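Long-range contacts in adenylosuccinate lyase (Francisella tularensis subsp. tularensis SCHU S4, PDB 4EEI), which probably catalyses the fumarate-releasing cleavage of adenylosuccinate to AMP and of the corresponding succinylated imidazole carboxamide ribotide in purine biosynthesis: residues B[72-76]-B[87-91]; B[131-136]-B[336-342]; B[146-152]-B[418-422]; B[233-237]-B[323-327]. One frame throughout, in Å; residues are numbered along the deposited sequence.

Contact 1 (B[72-76]-B[87-91]); sequences FCTSI and FFHFG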
loop_
_atom_site.group_PDB
_atom_site.type_symbol
_atom_site.label_atom_id
_atom_site.label_comp_id
_atom_site.label_asym_id
_atom_site.label_seq_id
_atom_site.Cartn_x
_atom_site.Cartn_y
_atom_site.Cartn_z
ATOM N N PHE B 72 27.136 -22.956 -0.923
ATOM C CA PHE B 72 28.148 -22.088 -0.326
ATOM C C PHE B 72 29.099 -22.850 0.601
ATOM O O PHE B 72 30.320 -22.713 0.495
ATOM C CB PHE B 72 27.481 -20.942 0.440
ATOM C CG PHE B 72 28.390 -20.269 1.436
ATOM C CD1 PHE B 72 29.361 -19.377 1.013
ATOM C CD2 PHE B 72 28.270 -20.531 2.799
ATOM C CE1 PHE B 72 30.200 -18.757 1.921
ATOM C CE2 PHE B 72 29.103 -19.911 3.717
ATOM C CZ PHE B 72 30.068 -19.022 3.275
ATOM N N CYS B 73 28.542 -23.640 1.515
ATOM C CA CYS B 73 29.374 -24.424 2.433
ATOM C C CYS B 73 30.300 -25.373 1.682
ATOM O O CYS B 73 31.491 -25.494 2.001
ATOM C CB CYS B 73 28.502 -25.208 3.412
ATOM S SG CYS B 73 27.615 -24.164 4.581
ATOM N N THR B 74 29.747 -26.049 0.681
ATOM C CA THR B 74 30.539 -26.955 -0.144
ATOM C C THR B 74 31.652 -26.192 -0.858
ATOM O O THR B 74 32.762 -26.705 -1.006
ATOM C CB THR B 74 29.658 -27.716 -1.156
ATOM O OG1 THR B 74 28.689 -28.500 -0.448
ATOM C CG2 THR B 74 30.491 -28.638 -2.027
ATOM N N SER B 75 31.377 -24.960 -1.283
ATOM C CA SER B 75 32.411 -24.185 -1.980
ATOM C C SER B 75 33.579 -23.855 -1.047
ATOM O O SER B 75 34.725 -23.772 -1.485
ATOM C CB SER B 75 31.838 -22.903 -2.603
ATOM O OG SER B 75 31.652 -21.888 -1.634
ATOM N N ILE B 76 33.286 -23.677 0.239
ATOM C CA ILE B 76 34.328 -23.427 1.238
ATOM C C ILE B 76 35.062 -24.717 1.626
ATOM O O ILE B 76 36.294 -24.802 1.544
ATOM C CB ILE B 76 33.741 -22.792 2.519
ATOM C CG1 ILE B 76 33.073 -21.442 2.218
ATOM C CG2 ILE B 76 34.819 -22.656 3.584
ATOM C CD1 ILE B 76 33.954 -20.460 1.453
ATOM N N PHE B 87 34.210 -29.162 11.259
ATOM C CA PHE B 87 33.246 -28.487 12.115
ATOM C C PHE B 87 32.673 -27.241 11.459
ATOM O O PHE B 87 31.986 -26.449 12.104
ATOM C CB PHE B 87 33.866 -28.168 13.477
ATOM C CG PHE B 87 34.114 -29.388 14.323
ATOM C CD1 PHE B 87 35.404 -29.849 14.549
ATOM C CD2 PHE B 87 33.054 -30.087 14.870
ATOM C CE1 PHE B 87 35.630 -30.974 15.322
ATOM C CE2 PHE B 87 33.270 -31.210 15.641
ATOM C CZ PHE B 87 34.559 -31.657 15.868
ATOM N N PHE B 88 32.946 -27.074 10.170
ATOM C CA PHE B 88 32.358 -25.966 9.434
ATOM C C PHE B 88 30.849 -26.177 9.384
ATOM O O PHE B 88 30.376 -27.274 9.071
ATOM C CB PHE B 88 32.943 -25.861 8.024
ATOM C CG PHE B 88 32.689 -24.532 7.365
ATOM C CD1 PHE B 88 33.453 -23.423 7.703
ATOM C CD2 PHE B 88 31.677 -24.386 6.422
ATOM C CE1 PHE B 88 33.226 -22.188 7.103
ATOM C CE2 PHE B 88 31.442 -23.155 5.815
ATOM C CZ PHE B 88 32.216 -22.054 6.158
ATOM N N HIS B 89 30.104 -25.134 9.735
ATOM C CA HIS B 89 28.643 -25.192 9.751
ATOM C C HIS B 89 28.130 -26.297 10.679
ATOM O O HIS B 89 27.342 -27.152 10.281
ATOM C CB HIS B 89 28.107 -25.382 8.331
ATOM C CG HIS B 89 26.670 -25.001 8.172
ATOM N ND1 HIS B 89 26.269 -23.711 7.896
ATOM C CD2 HIS B 89 25.537 -25.739 8.250
ATOM C CE1 HIS B 89 24.950 -23.671 7.810
ATOM N NE2 HIS B 89 24.483 -24.889 8.023
ATOM N N PHE B 90 28.587 -26.273 11.923
ATOM C CA PHE B 90 28.222 -27.296 12.881
ATOM C C PHE B 90 27.175 -26.732 13.836
ATOM O O PHE B 90 27.359 -25.643 14.382
ATOM C CB PHE B 90 29.476 -27.733 13.642
ATOM C CG PHE B 90 29.252 -28.854 14.605
ATOM C CD1 PHE B 90 28.981 -28.591 15.938
ATOM C CD2 PHE B 90 29.348 -30.173 14.190
ATOM C CE1 PHE B 90 28.795 -29.620 16.838
ATOM C CE2 PHE B 90 29.157 -31.214 15.087
ATOM C CZ PHE B 90 28.878 -30.936 16.416
ATOM N N GLY B 91 26.069 -27.450 14.007
ATOM C CA GLY B 91 25.055 -27.068 14.980
ATOM C C GLY B 91 24.090 -25.980 14.526
ATOM O O GLY B 91 22.942 -25.933 14.983
#

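Contact 2 (B[131-136]-B[336-342]); sequences TKEIIT and VQRDIIE. With EDO (1,2-ethanediol), chain R; EDO (1,2-ethanediol), chain X.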
loop_
_atom_site.group_PDB
_atom_site.type_symbol
_atom_site.label_atom_id
_atom_site.label_comp_id
_atom_site.label_asym_id
_atom_site.label_seq_id
_atom_site.Cartn_x
_atom_site.Cartn_y
_atom_site.Cartn_z
ATOM N N THR B 131 19.214 31.934 3.195
ATOM C CA THR B 131 17.977 32.583 2.749
ATOM C C THR B 131 17.066 33.040 3.899
ATOM O O THR B 131 15.934 33.467 3.663
ATOM C CB THR B 131 17.163 31.645 1.837
ATOM O OG1 THR B 131 16.813 30.455 2.558
ATOM C CG2 THR B 131 17.970 31.276 0.596
ATOM N N LYS B 132 17.564 32.960 5.130
ATOM C CA LYS B 132 16.782 33.319 6.323
ATOM C C LYS B 132 16.252 34.763 6.249
ATOM O O LYS B 132 15.153 35.062 6.730
ATOM C CB LYS B 132 17.654 33.125 7.572
ATOM C CG LYS B 132 17.084 33.650 8.896
ATOM C CD LYS B 132 17.959 33.177 10.071
ATOM C CE LYS B 132 17.490 33.699 11.434
ATOM N NZ LYS B 132 17.834 35.133 11.616
ATOM N N GLU B 133 17.037 35.630 5.619
ATOM C CA GLU B 133 16.763 37.070 5.513
ATOM C C GLU B 133 15.744 37.447 4.441
ATOM O O GLU B 133 15.241 38.572 4.420
ATOM C CB GLU B 133 18.065 37.802 5.174
ATOM C CG GLU B 133 18.689 37.336 3.852
ATOM C CD GLU B 133 19.868 38.186 3.407
ATOM O OE1 GLU B 133 19.641 39.265 2.817
ATOM O OE2 GLU B 133 21.022 37.768 3.635
ATOM N N ILE B 134 15.464 36.522 3.532
ATOM C CA ILE B 134 14.628 36.828 2.379
ATOM C C ILE B 134 13.160 36.733 2.763
ATOM O O ILE B 134 12.746 35.765 3.399
ATOM C CB ILE B 134 14.933 35.862 1.223
ATOM C CG1 ILE B 134 16.409 35.977 0.826
ATOM C CG2 ILE B 134 14.024 36.127 0.039
ATOM C CD1 ILE B 134 16.832 35.010 -0.271
ATOM N N ILE B 135 12.367 37.731 2.382
ATOM C CA ILE B 135 10.937 37.682 2.684
ATOM C C ILE B 135 10.159 37.156 1.472
ATOM O O ILE B 135 10.398 37.576 0.335
ATOM C CB ILE B 135 10.401 39.049 3.189
ATOM C CG1 ILE B 135 8.962 38.923 3.688
ATOM C CG2 ILE B 135 10.518 40.119 2.123
ATOM C CD1 ILE B 135 8.560 40.066 4.617
ATOM N N THR B 136 9.259 36.204 1.721
ATOM C CA THR B 136 8.489 35.574 0.649
ATOM C C THR B 136 7.020 35.520 1.049
ATOM O O THR B 136 6.688 35.723 2.220
ATOM C CB THR B 136 8.991 34.149 0.368
ATOM O OG1 THR B 136 8.347 33.621 -0.799
ATOM C CG2 THR B 136 8.700 33.237 1.561
ATOM N N VAL B 336 18.375 30.545 -6.023
ATOM C CA VAL B 336 17.253 31.237 -5.395
ATOM C C VAL B 336 17.141 32.653 -5.982
ATOM O O VAL B 336 18.115 33.425 -5.975
ATOM C CB VAL B 336 17.407 31.271 -3.861
ATOM C CG1 VAL B 336 16.269 32.038 -3.225
ATOM C CG2 VAL B 336 17.459 29.845 -3.289
ATOM N N GLN B 337 15.975 32.994 -6.526
ATOM C CA GLN B 337 15.856 34.274 -7.238
ATOM C C GLN B 337 15.251 35.349 -6.343
ATOM O O GLN B 337 14.041 35.594 -6.356
ATOM C CB GLN B 337 15.083 34.120 -8.552
ATOM C CG GLN B 337 15.670 33.060 -9.466
ATOM C CD GLN B 337 15.216 33.202 -10.893
ATOM O OE1 GLN B 337 15.972 33.640 -11.747
ATOM N NE2 GLN B 337 13.971 32.829 -11.163
ATOM N N ARG B 338 16.119 35.979 -5.565
ATOM C CA ARG B 338 15.682 36.853 -4.488
ATOM C C ARG B 338 14.773 37.999 -4.916
ATOM O O ARG B 338 13.761 38.263 -4.271
ATOM C CB ARG B 338 16.880 37.425 -3.745
ATOM C CG ARG B 338 16.451 38.356 -2.645
ATOM C CD ARG B 338 17.614 38.838 -1.822
ATOM N NE ARG B 338 17.123 39.485 -0.613
ATOM C CZ ARG B 338 17.859 39.707 0.465
ATOM N NH1 ARG B 338 19.130 39.335 0.489
ATOM N NH2 ARG B 338 17.318 40.297 1.522
ATOM N N ASP B 339 15.130 38.688 -5.991
ATOM C CA ASP B 339 14.326 39.832 -6.418
ATOM C C ASP B 339 12.915 39.429 -6.859
ATOM O O ASP B 339 11.956 40.141 -6.581
ATOM C CB ASP B 339 15.046 40.634 -7.496
ATOM C CG ASP B 339 16.233 41.409 -6.943
ATOM O OD1 ASP B 339 16.222 41.745 -5.735
ATOM O OD2 ASP B 339 17.175 41.677 -7.716
ATOM N N ILE B 340 12.786 38.283 -7.524
ATOM C CA ILE B 340 11.464 37.769 -7.883
ATOM C C ILE B 340 10.657 37.452 -6.629
ATOM O O ILE B 340 9.473 37.789 -6.531
ATOM C CB ILE B 340 11.563 36.512 -8.765
ATOM C CG1 ILE B 340 12.005 36.897 -10.181
ATOM C CG2 ILE B 340 10.218 35.761 -8.811
ATOM C CD1 ILE B 340 12.462 35.722 -11.011
ATOM N N ILE B 341 11.311 36.809 -5.668
ATOM C CA ILE B 341 10.665 36.404 -4.424
ATOM C C ILE B 341 10.143 37.610 -3.652
ATOM O O ILE B 341 8.987 37.635 -3.236
ATOM C CB ILE B 341 11.654 35.643 -3.536
ATOM C CG1 ILE B 341 11.967 34.278 -4.148
ATOM C CG2 ILE B 341 11.099 35.460 -2.142
ATOM C CD1 ILE B 341 13.169 33.604 -3.533
ATOM N N GLU B 342 10.995 38.613 -3.474
ATOM C CA GLU B 342 10.638 39.755 -2.645
ATOM C C GLU B 342 9.728 40.753 -3.368
ATOM O O GLU B 342 8.931 41.450 -2.737
ATOM C CB GLU B 342 11.908 40.424 -2.106
ATOM C CG GLU B 342 12.761 39.458 -1.273
ATOM C CD GLU B 342 13.851 40.147 -0.455
ATOM O OE1 GLU B 342 14.596 40.985 -1.006
ATOM O OE2 GLU B 342 13.966 39.833 0.748
HETATM C C1 EDO R . 17.088 37.270 -8.797
HETATM O O1 EDO R . 15.747 37.771 -8.886
HETATM C C2 EDO R . 17.850 37.952 -7.660
HETATM O O2 EDO R . 18.820 37.041 -7.111
HETATM C C1 EDO X . 18.325 37.592 9.406
HETATM O O1 EDO X . 18.766 37.337 8.071
HETATM C C2 EDO X . 16.806 37.676 9.422
HETATM O O2 EDO X . 16.383 37.502 10.772
HETATM O O HOH W 1 14.930 40.942 3.058
HETATM O O HOH W 2 7.388 35.324 -2.861
#

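Contact 3 (B[146-152]-B[418-422]); sequences EPMSFGQ and YLKEI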
loop_
_atom_site.group_PDB
_atom_site.type_symbol
_atom_site.label_atom_id
_atom_site.label_comp_id
_atom_site.label_asym_id
_atom_site.label_seq_id
_atom_site.Cartn_x
_atom_site.Cartn_y
_atom_site.Cartn_z
ATOM N N GLU B 146 0.281 35.259 4.134
ATOM C CA GLU B 146 1.097 36.280 4.771
ATOM C C GLU B 146 2.566 36.061 4.438
ATOM O O GLU B 146 2.988 34.938 4.168
ATOM C CB GLU B 146 0.904 36.254 6.287
ATOM C CG GLU B 146 -0.472 36.695 6.756
ATOM C CD GLU B 146 -0.588 36.726 8.267
ATOM O OE1 GLU B 146 0.360 36.286 8.950
ATOM O OE2 GLU B 146 -1.630 37.190 8.775
ATOM N N PRO B 147 3.343 37.137 4.461
ATOM C CA PRO B 147 4.792 37.029 4.266
ATOM C C PRO B 147 5.436 36.179 5.353
ATOM O O PRO B 147 4.885 36.057 6.445
ATOM C CB PRO B 147 5.269 38.481 4.377
ATOM C CG PRO B 147 4.068 39.305 4.060
ATOM C CD PRO B 147 2.910 38.534 4.615
ATOM N N MET B 148 6.591 35.599 5.049
ATOM C CA MET B 148 7.306 34.755 5.999
ATOM C C MET B 148 8.754 34.735 5.549
ATOM O O MET B 148 9.084 35.275 4.496
ATOM C CB MET B 148 6.760 33.333 5.949
ATOM C CG MET B 148 6.986 32.686 4.585
ATOM S SD MET B 148 6.252 31.049 4.445
ATOM C CE MET B 148 7.252 30.119 5.623
ATOM N N SER B 149 9.622 34.094 6.322
ATOM C CA SER B 149 11.011 33.936 5.902
ATOM C C SER B 149 11.119 32.800 4.880
ATOM O O SER B 149 10.609 31.709 5.110
ATOM C CB SER B 149 11.891 33.615 7.101
ATOM O OG SER B 149 13.113 33.055 6.667
ATOM N N PHE B 150 11.783 33.052 3.759
ATOM C CA PHE B 150 11.956 32.019 2.732
ATOM C C PHE B 150 12.781 30.878 3.315
ATOM O O PHE B 150 12.539 29.698 3.026
ATOM C CB PHE B 150 12.656 32.616 1.506
ATOM C CG PHE B 150 12.644 31.722 0.285
ATOM C CD1 PHE B 150 13.731 30.918 -0.016
ATOM C CD2 PHE B 150 11.549 31.705 -0.573
ATOM C CE1 PHE B 150 13.731 30.112 -1.156
ATOM C CE2 PHE B 150 11.537 30.895 -1.704
ATOM C CZ PHE B 150 12.632 30.103 -1.996
ATOM N N GLY B 151 13.745 31.227 4.165
ATOM C CA GLY B 151 14.601 30.227 4.786
ATOM C C GLY B 151 13.857 29.229 5.652
ATOM O O GLY B 151 14.322 28.106 5.875
ATOM N N GLN B 152 12.692 29.629 6.147
ATOM C CA GLN B 152 11.902 28.730 6.970
ATOM C C GLN B 152 11.390 27.539 6.150
ATOM O O GLN B 152 11.086 26.474 6.706
ATOM C CB GLN B 152 10.756 29.500 7.619
ATOM C CG GLN B 152 10.005 28.710 8.662
ATOM C CD GLN B 152 9.184 29.597 9.568
ATOM O OE1 GLN B 152 9.674 30.611 10.069
ATOM N NE2 GLN B 152 7.927 29.220 9.791
ATOM N N TYR B 418 6.695 40.468 9.981
ATOM C CA TYR B 418 6.425 39.083 9.637
ATOM C C TYR B 418 7.625 38.162 9.806
ATOM O O TYR B 418 7.505 36.948 9.639
ATOM C CB TYR B 418 5.861 39.010 8.223
ATOM C CG TYR B 418 4.493 39.636 8.127
ATOM C CD1 TYR B 418 3.365 38.921 8.494
ATOM C CD2 TYR B 418 4.331 40.943 7.687
ATOM C CE1 TYR B 418 2.110 39.479 8.413
ATOM C CE2 TYR B 418 3.074 41.515 7.608
ATOM C CZ TYR B 418 1.969 40.776 7.975
ATOM O OH TYR B 418 0.710 41.329 7.898
ATOM N N LEU B 419 8.774 38.740 10.132
ATOM C CA LEU B 419 9.969 37.954 10.422
ATOM C C LEU B 419 10.453 38.215 11.849
ATOM O O LEU B 419 11.599 37.913 12.190
ATOM C CB LEU B 419 11.078 38.264 9.413
ATOM C CG LEU B 419 11.118 37.415 8.137
ATOM C CD1 LEU B 419 9.908 37.636 7.248
ATOM C CD2 LEU B 419 12.387 37.690 7.361
ATOM N N LYS B 420 9.565 38.770 12.671
ATOM C CA LYS B 420 9.874 39.150 14.054
ATOM C C LYS B 420 10.489 38.016 14.887
ATOM O O LYS B 420 11.415 38.244 15.662
ATOM C CB LYS B 420 8.598 39.653 14.743
ATOM C CG LYS B 420 8.769 40.091 16.195
ATOM C CD LYS B 420 7.401 40.329 16.866
ATOM C CE LYS B 420 6.665 39.010 17.163
ATOM N NZ LYS B 420 5.174 39.081 16.998
ATOM N N GLU B 421 9.979 36.801 14.724
ATOM C CA GLU B 421 10.404 35.690 15.573
ATOM C C GLU B 421 11.338 34.700 14.876
ATOM O O GLU B 421 11.607 33.617 15.409
ATOM C CB GLU B 421 9.182 34.935 16.110
ATOM C CG GLU B 421 8.251 35.777 16.977
ATOM C CD GLU B 421 8.751 35.936 18.400
ATOM O OE1 GLU B 421 9.862 35.467 18.708
ATOM O OE2 GLU B 421 8.030 36.528 19.217
ATOM N N ILE B 422 11.835 35.057 13.699
ATOM C CA ILE B 422 12.595 34.089 12.905
ATOM C C ILE B 422 13.863 33.604 13.631
ATOM O O ILE B 422 14.249 32.445 13.485
ATOM C CB ILE B 422 12.917 34.632 11.490
ATOM C CG1 ILE B 422 13.329 33.495 10.550
ATOM C CG2 ILE B 422 13.993 35.686 11.549
ATOM C CD1 ILE B 422 12.276 32.410 10.434
HETATM O O HOH W 3 -1.528 39.978 8.489
HETATM O O HOH W 4 8.681 33.880 9.033
#

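Contact 4 (B[233-237]-B[323-327]); sequences IERLA and ALRRM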
loop_
_atom_site.group_PDB
_atom_site.type_symbol
_atom_site.label_atom_id
_atom_site.label_comp_id
_atom_site.label_asym_id
_atom_site.label_seq_id
_atom_site.Cartn_x
_atom_site.Cartn_y
_atom_site.Cartn_z
ATOM N N ILE B 233 11.330 13.391 1.481
ATOM C CA ILE B 233 11.929 13.650 0.174
ATOM C C ILE B 233 10.862 14.193 -0.773
ATOM O O ILE B 233 11.098 15.156 -1.510
ATOM C CB ILE B 233 12.555 12.369 -0.410
ATOM C CG1 ILE B 233 13.818 12.000 0.377
ATOM C CG2 ILE B 233 12.881 12.539 -1.897
ATOM C CD1 ILE B 233 14.360 10.623 0.045
ATOM N N GLU B 234 9.684 13.591 -0.745
ATOM C CA GLU B 234 8.634 14.000 -1.676
ATOM C C GLU B 234 8.096 15.379 -1.338
ATOM O O GLU B 234 7.827 16.181 -2.233
ATOM C CB GLU B 234 7.494 12.970 -1.725
ATOM C CG GLU B 234 6.512 13.209 -2.897
ATOM C CD GLU B 234 5.465 12.106 -3.029
ATOM O OE1 GLU B 234 5.683 11.015 -2.458
ATOM O OE2 GLU B 234 4.430 12.325 -3.705
ATOM N N ARG B 235 7.940 15.660 -0.047
ATOM C CA ARG B 235 7.419 16.962 0.358
ATOM C C ARG B 235 8.360 18.057 -0.086
ATOM O O ARG B 235 7.914 19.086 -0.582
ATOM C CB ARG B 235 7.186 17.039 1.869
ATOM C CG ARG B 235 6.470 18.326 2.310
ATOM C CD ARG B 235 6.017 18.250 3.769
ATOM N NE ARG B 235 7.133 18.373 4.699
ATOM C CZ ARG B 235 7.536 19.529 5.218
ATOM N NH1 ARG B 235 8.566 19.567 6.061
ATOM N NH2 ARG B 235 6.912 20.656 4.895
ATOM N N LEU B 236 9.663 17.846 0.099
ATOM C CA LEU B 236 10.650 18.846 -0.294
ATOM C C LEU B 236 10.733 18.963 -1.807
ATOM O O LEU B 236 10.869 20.062 -2.351
ATOM C CB LEU B 236 12.023 18.494 0.295
ATOM C CG LEU B 236 13.243 19.279 -0.171
ATOM C CD1 LEU B 236 13.087 20.760 0.116
ATOM C CD2 LEU B 236 14.488 18.734 0.517
ATOM N N ALA B 237 10.643 17.826 -2.492
ATOM C CA ALA B 237 10.731 17.827 -3.951
ATOM C C ALA B 237 9.557 18.623 -4.542
ATOM O O ALA B 237 9.725 19.413 -5.474
ATOM C CB ALA B 237 10.739 16.403 -4.476
ATOM N N ALA B 323 19.015 8.774 -3.800
ATOM C CA ALA B 323 18.097 9.901 -3.676
ATOM C C ALA B 323 18.629 10.945 -2.708
ATOM O O ALA B 323 18.502 12.136 -2.962
ATOM C CB ALA B 323 16.690 9.429 -3.252
ATOM N N LEU B 324 19.211 10.510 -1.593
ATOM C CA LEU B 324 19.732 11.464 -0.606
ATOM C C LEU B 324 20.898 12.266 -1.169
ATOM O O LEU B 324 21.045 13.452 -0.866
ATOM C CB LEU B 324 20.174 10.752 0.672
ATOM C CG LEU B 324 19.056 10.086 1.479
ATOM C CD1 LEU B 324 19.656 9.228 2.564
ATOM C CD2 LEU B 324 18.152 11.158 2.095
ATOM N N ARG B 325 21.751 11.620 -1.962
ATOM C CA ARG B 325 22.888 12.316 -2.573
ATOM C C ARG B 325 22.427 13.274 -3.643
ATOM O O ARG B 325 22.938 14.396 -3.756
ATOM C CB ARG B 325 23.890 11.317 -3.165
ATOM C CG ARG B 325 24.524 10.402 -2.130
ATOM C CD ARG B 325 25.652 9.571 -2.712
ATOM N NE ARG B 325 26.227 8.695 -1.687
ATOM C CZ ARG B 325 27.154 7.773 -1.923
ATOM N NH1 ARG B 325 27.616 7.589 -3.151
ATOM N NH2 ARG B 325 27.609 7.029 -0.926
ATOM N N ARG B 326 21.472 12.841 -4.457
ATOM C CA ARG B 326 21.024 13.705 -5.556
ATOM C C ARG B 326 20.246 14.906 -5.014
ATOM O O ARG B 326 20.413 16.036 -5.495
ATOM C CB ARG B 326 20.173 12.931 -6.567
ATOM C CG ARG B 326 19.624 13.813 -7.680
ATOM C CD ARG B 326 19.068 13.015 -8.855
ATOM N NE ARG B 326 18.731 13.910 -9.965
ATOM C CZ ARG B 326 18.442 13.506 -11.194
ATOM N NH1 ARG B 326 18.440 12.210 -11.479
ATOM N NH2 ARG B 326 18.163 14.402 -12.138
ATOM N N MET B 327 19.407 14.671 -4.009
ATOM C CA MET B 327 18.687 15.779 -3.379
ATOM C C MET B 327 19.643 16.774 -2.728
ATOM O O MET B 327 19.443 17.979 -2.824
ATOM C CB MET B 327 17.687 15.272 -2.345
ATOM C CG MET B 327 16.935 16.425 -1.651
ATOM S SD MET B 327 15.874 17.368 -2.791
ATOM C CE MET B 327 14.360 16.416 -2.638
#

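Contact 1 (B[72-76]-B[87-91])
Phe88 reaches from the loop onto helix 68-77, where Ile76 and Cys73 receive it. Its CA-CB bond already points at the helix, and CG stands anti to the backbone N (chi1 -163°); CB and CG meet nothing close on residues 72-76, and the outer ring atoms make the contact. CE2 and CZ each lie 4.0 Å from Ile76 CB, and CE2 is also 4.1 Å from Cys73 SG, which approaches near the ring plane. CE1 is 3.9 Å and CZ 3.7 Å from Ile76 CG2. This methyl sits over one face, 4.0 Å from the ring centroid and 23° off the normal, which supports a CH-pi contact. On the edge of the same ring, Phe72 CE2 makes a looser approach, 4.5 Å from CZ.

Cys73 SG is shared by two rings. It also stands 3.6 Å from His89 ND1, oblique to the imidazole. Glu27 of helix 16-33 anchors the imidazole by a hydrogen bond with ND1, and the sulfur packs against it. The His89 side chain comes close to Ser94, seen to bind fumarate and succinate, and to the bound succinate. The arrangement is a cysteine sulfur-aromatic contact backing the loop that leads into the active site.

Contact 2 (B[131-136]-B[336-342])
Ile135 N donates to Glu342 OE2 at 3.1 Å and 165°, nearly straight and onto the anti lone pair, which ties the strand start to the first turns of helix 338-346. The other oxygen, OE1, takes Arg338 NE at 3.0 Å, from above the carboxylate plane. Glu133 OE1 forms a salt bridge with Arg338 NH1 at the guanidinium edge; the modelled separation there is implausibly short and its exact length doubtful, and the added bond from NH2 is weak. The Glu133 carboxylate and Arg338 guanidinium planes stand 84° apart. Water 1 joins Glu133 O, Arg338 NH2 and Glu342 OE2.

The guanidinium is also covered on one face by Ile134 CG1, 3.9 Å from Arg338 NE, so charge and packing together probably limit its rotation. Further in, Ile134 CG2 meets Ile341 CG2 at 3.7 Å, and that same Ile341 methyl lies 3.5 Å from Thr136 CB. Ile135 O is buried here with no polar partner in the model, while water 2 links Thr136 OG1 to Ile341 O. The result is a Glu-Arg-Glu salt-bridge network pinning a helix start to the first strand of the 135-149 hairpin.

Contact 3 (B[146-152]-B[418-422])
Pro147 lies flat against Tyr418: its CD stands 3.8 Å from the ring centroid and only 7° off the normal, a CH-pi contact centred on the face. Glu146 approaches the same ring at its edge, OE1 being 3.7 Å from Tyr418 CE1, with the carboxylate steeply inclined to the ring. Tyr418 OH is tied to the other oxygen by water 3, which lies in the ring plane, accepts from OH and donates to Glu146 OE2.

Toward the strand's end and into helix 151-173 the contact becomes largely aliphatic. Leu419 CD1 packs on the peptide joining Met148 to Ser149, 3.6 Å from Met148 C. In Ile422, chi1 (-163°) directs CG1 to within 3.7 Å of Ser149 CB, and the bend at chi2 (57°) then sets CD1 3.6 Å from Ser149 CB and 3.2 Å from Gln152 OE1, a close approach of a methyl to an amide oxygen. Water 4 accepts from Ser149 N and gives a weak bond to Tyr418 O.

A second shell positions the polar groups. Glu146 OE1 and Pro147 O both accept from Asn186 of the second subunit, and Gln152 NE2 donates to Gly185 O of that subunit. Ser149 OG bonds to Lys132 O, while Tyr351 meets the Tyr418 ring with planes nearly perpendicular. Strand 143-149 thus pairs with 135-140 through backbone bonds, and the turn between helices 411-418 and 422-429 packs on it and on the start of helix 151-173, with the second subunit bordering the same ground.

Contact 4 (B[233-237]-B[323-327])
Met327 carries the close half of this helix pair, setting its thioether against Leu236. SD lies 3.8 Å from Leu236 CD2, and the terminal CE also touches Ala237 CB, at 4.1 Å, and Ile233 O, at 3.7 Å. The chain gets there by leaving with CG anti to the backbone N and then bending at both chi2 (65°) and chi3, which turns the methyl back into the groove between Ile233, Leu236 and Ala237. Ile233 O is already engaged by Ala237 N within the helix, so the methyl beside it is simply packed against the backbone.

The other half is looser. Ile233 CD1 reaches Ala323 CB only at 4.2 Å and Leu324 CD2 at 4.3 Å, at ordinary van der Waals spacing. The short segments run 12.0 Å apart at a 23° angle in the same N-to-C sense; Met327 and Ile233 do most of the spanning, each reaching an alanine on the other helix. On the outward side the character changes: Glu234, Arg235, Arg325 and Arg326 are partly exposed and engaged elsewhere. Glu234 pairs with Arg285, Arg235 with Glu160, and Arg325 with Asp116 and Glu9, while Arg326 hydrogen-bonds to Ser273 and Tyr322. Glu234 and Arg235 also pack on Val296 and Cys295 of the second subunit.

Phe161 of helix 151-173 and Leu120 of helix 94-131 touch the same core, consistent with the long helical bundle of the fumarase/aspartase superfamily. The side-chain contacts between the two segments are apolar, so helix-helix alignment here probably rests on shape and dispersion.

The centre of contact 4 lies nearest the chain's centre, about 9 Å away; all its touching residues are buried, and it joins helices 217-244 and 304-333 by apolar side chains. Contacts 2 and 3, also buried apart from the exposed Glu133 of contact 2, sit farther out on one side, their centres about 11 Å apart. They share the hairpin of strands 135-140 and 143-149: contact 2 grips its first strand with charges, contact 3 its second with aromatic, aliphatic and water-mediated contacts. Contact 1, only partly buried, is on the opposite side of the centre from both and relies on sulfur and rings near the bound succinate. Contacts 1, 3 and 4 also touch the second subunit.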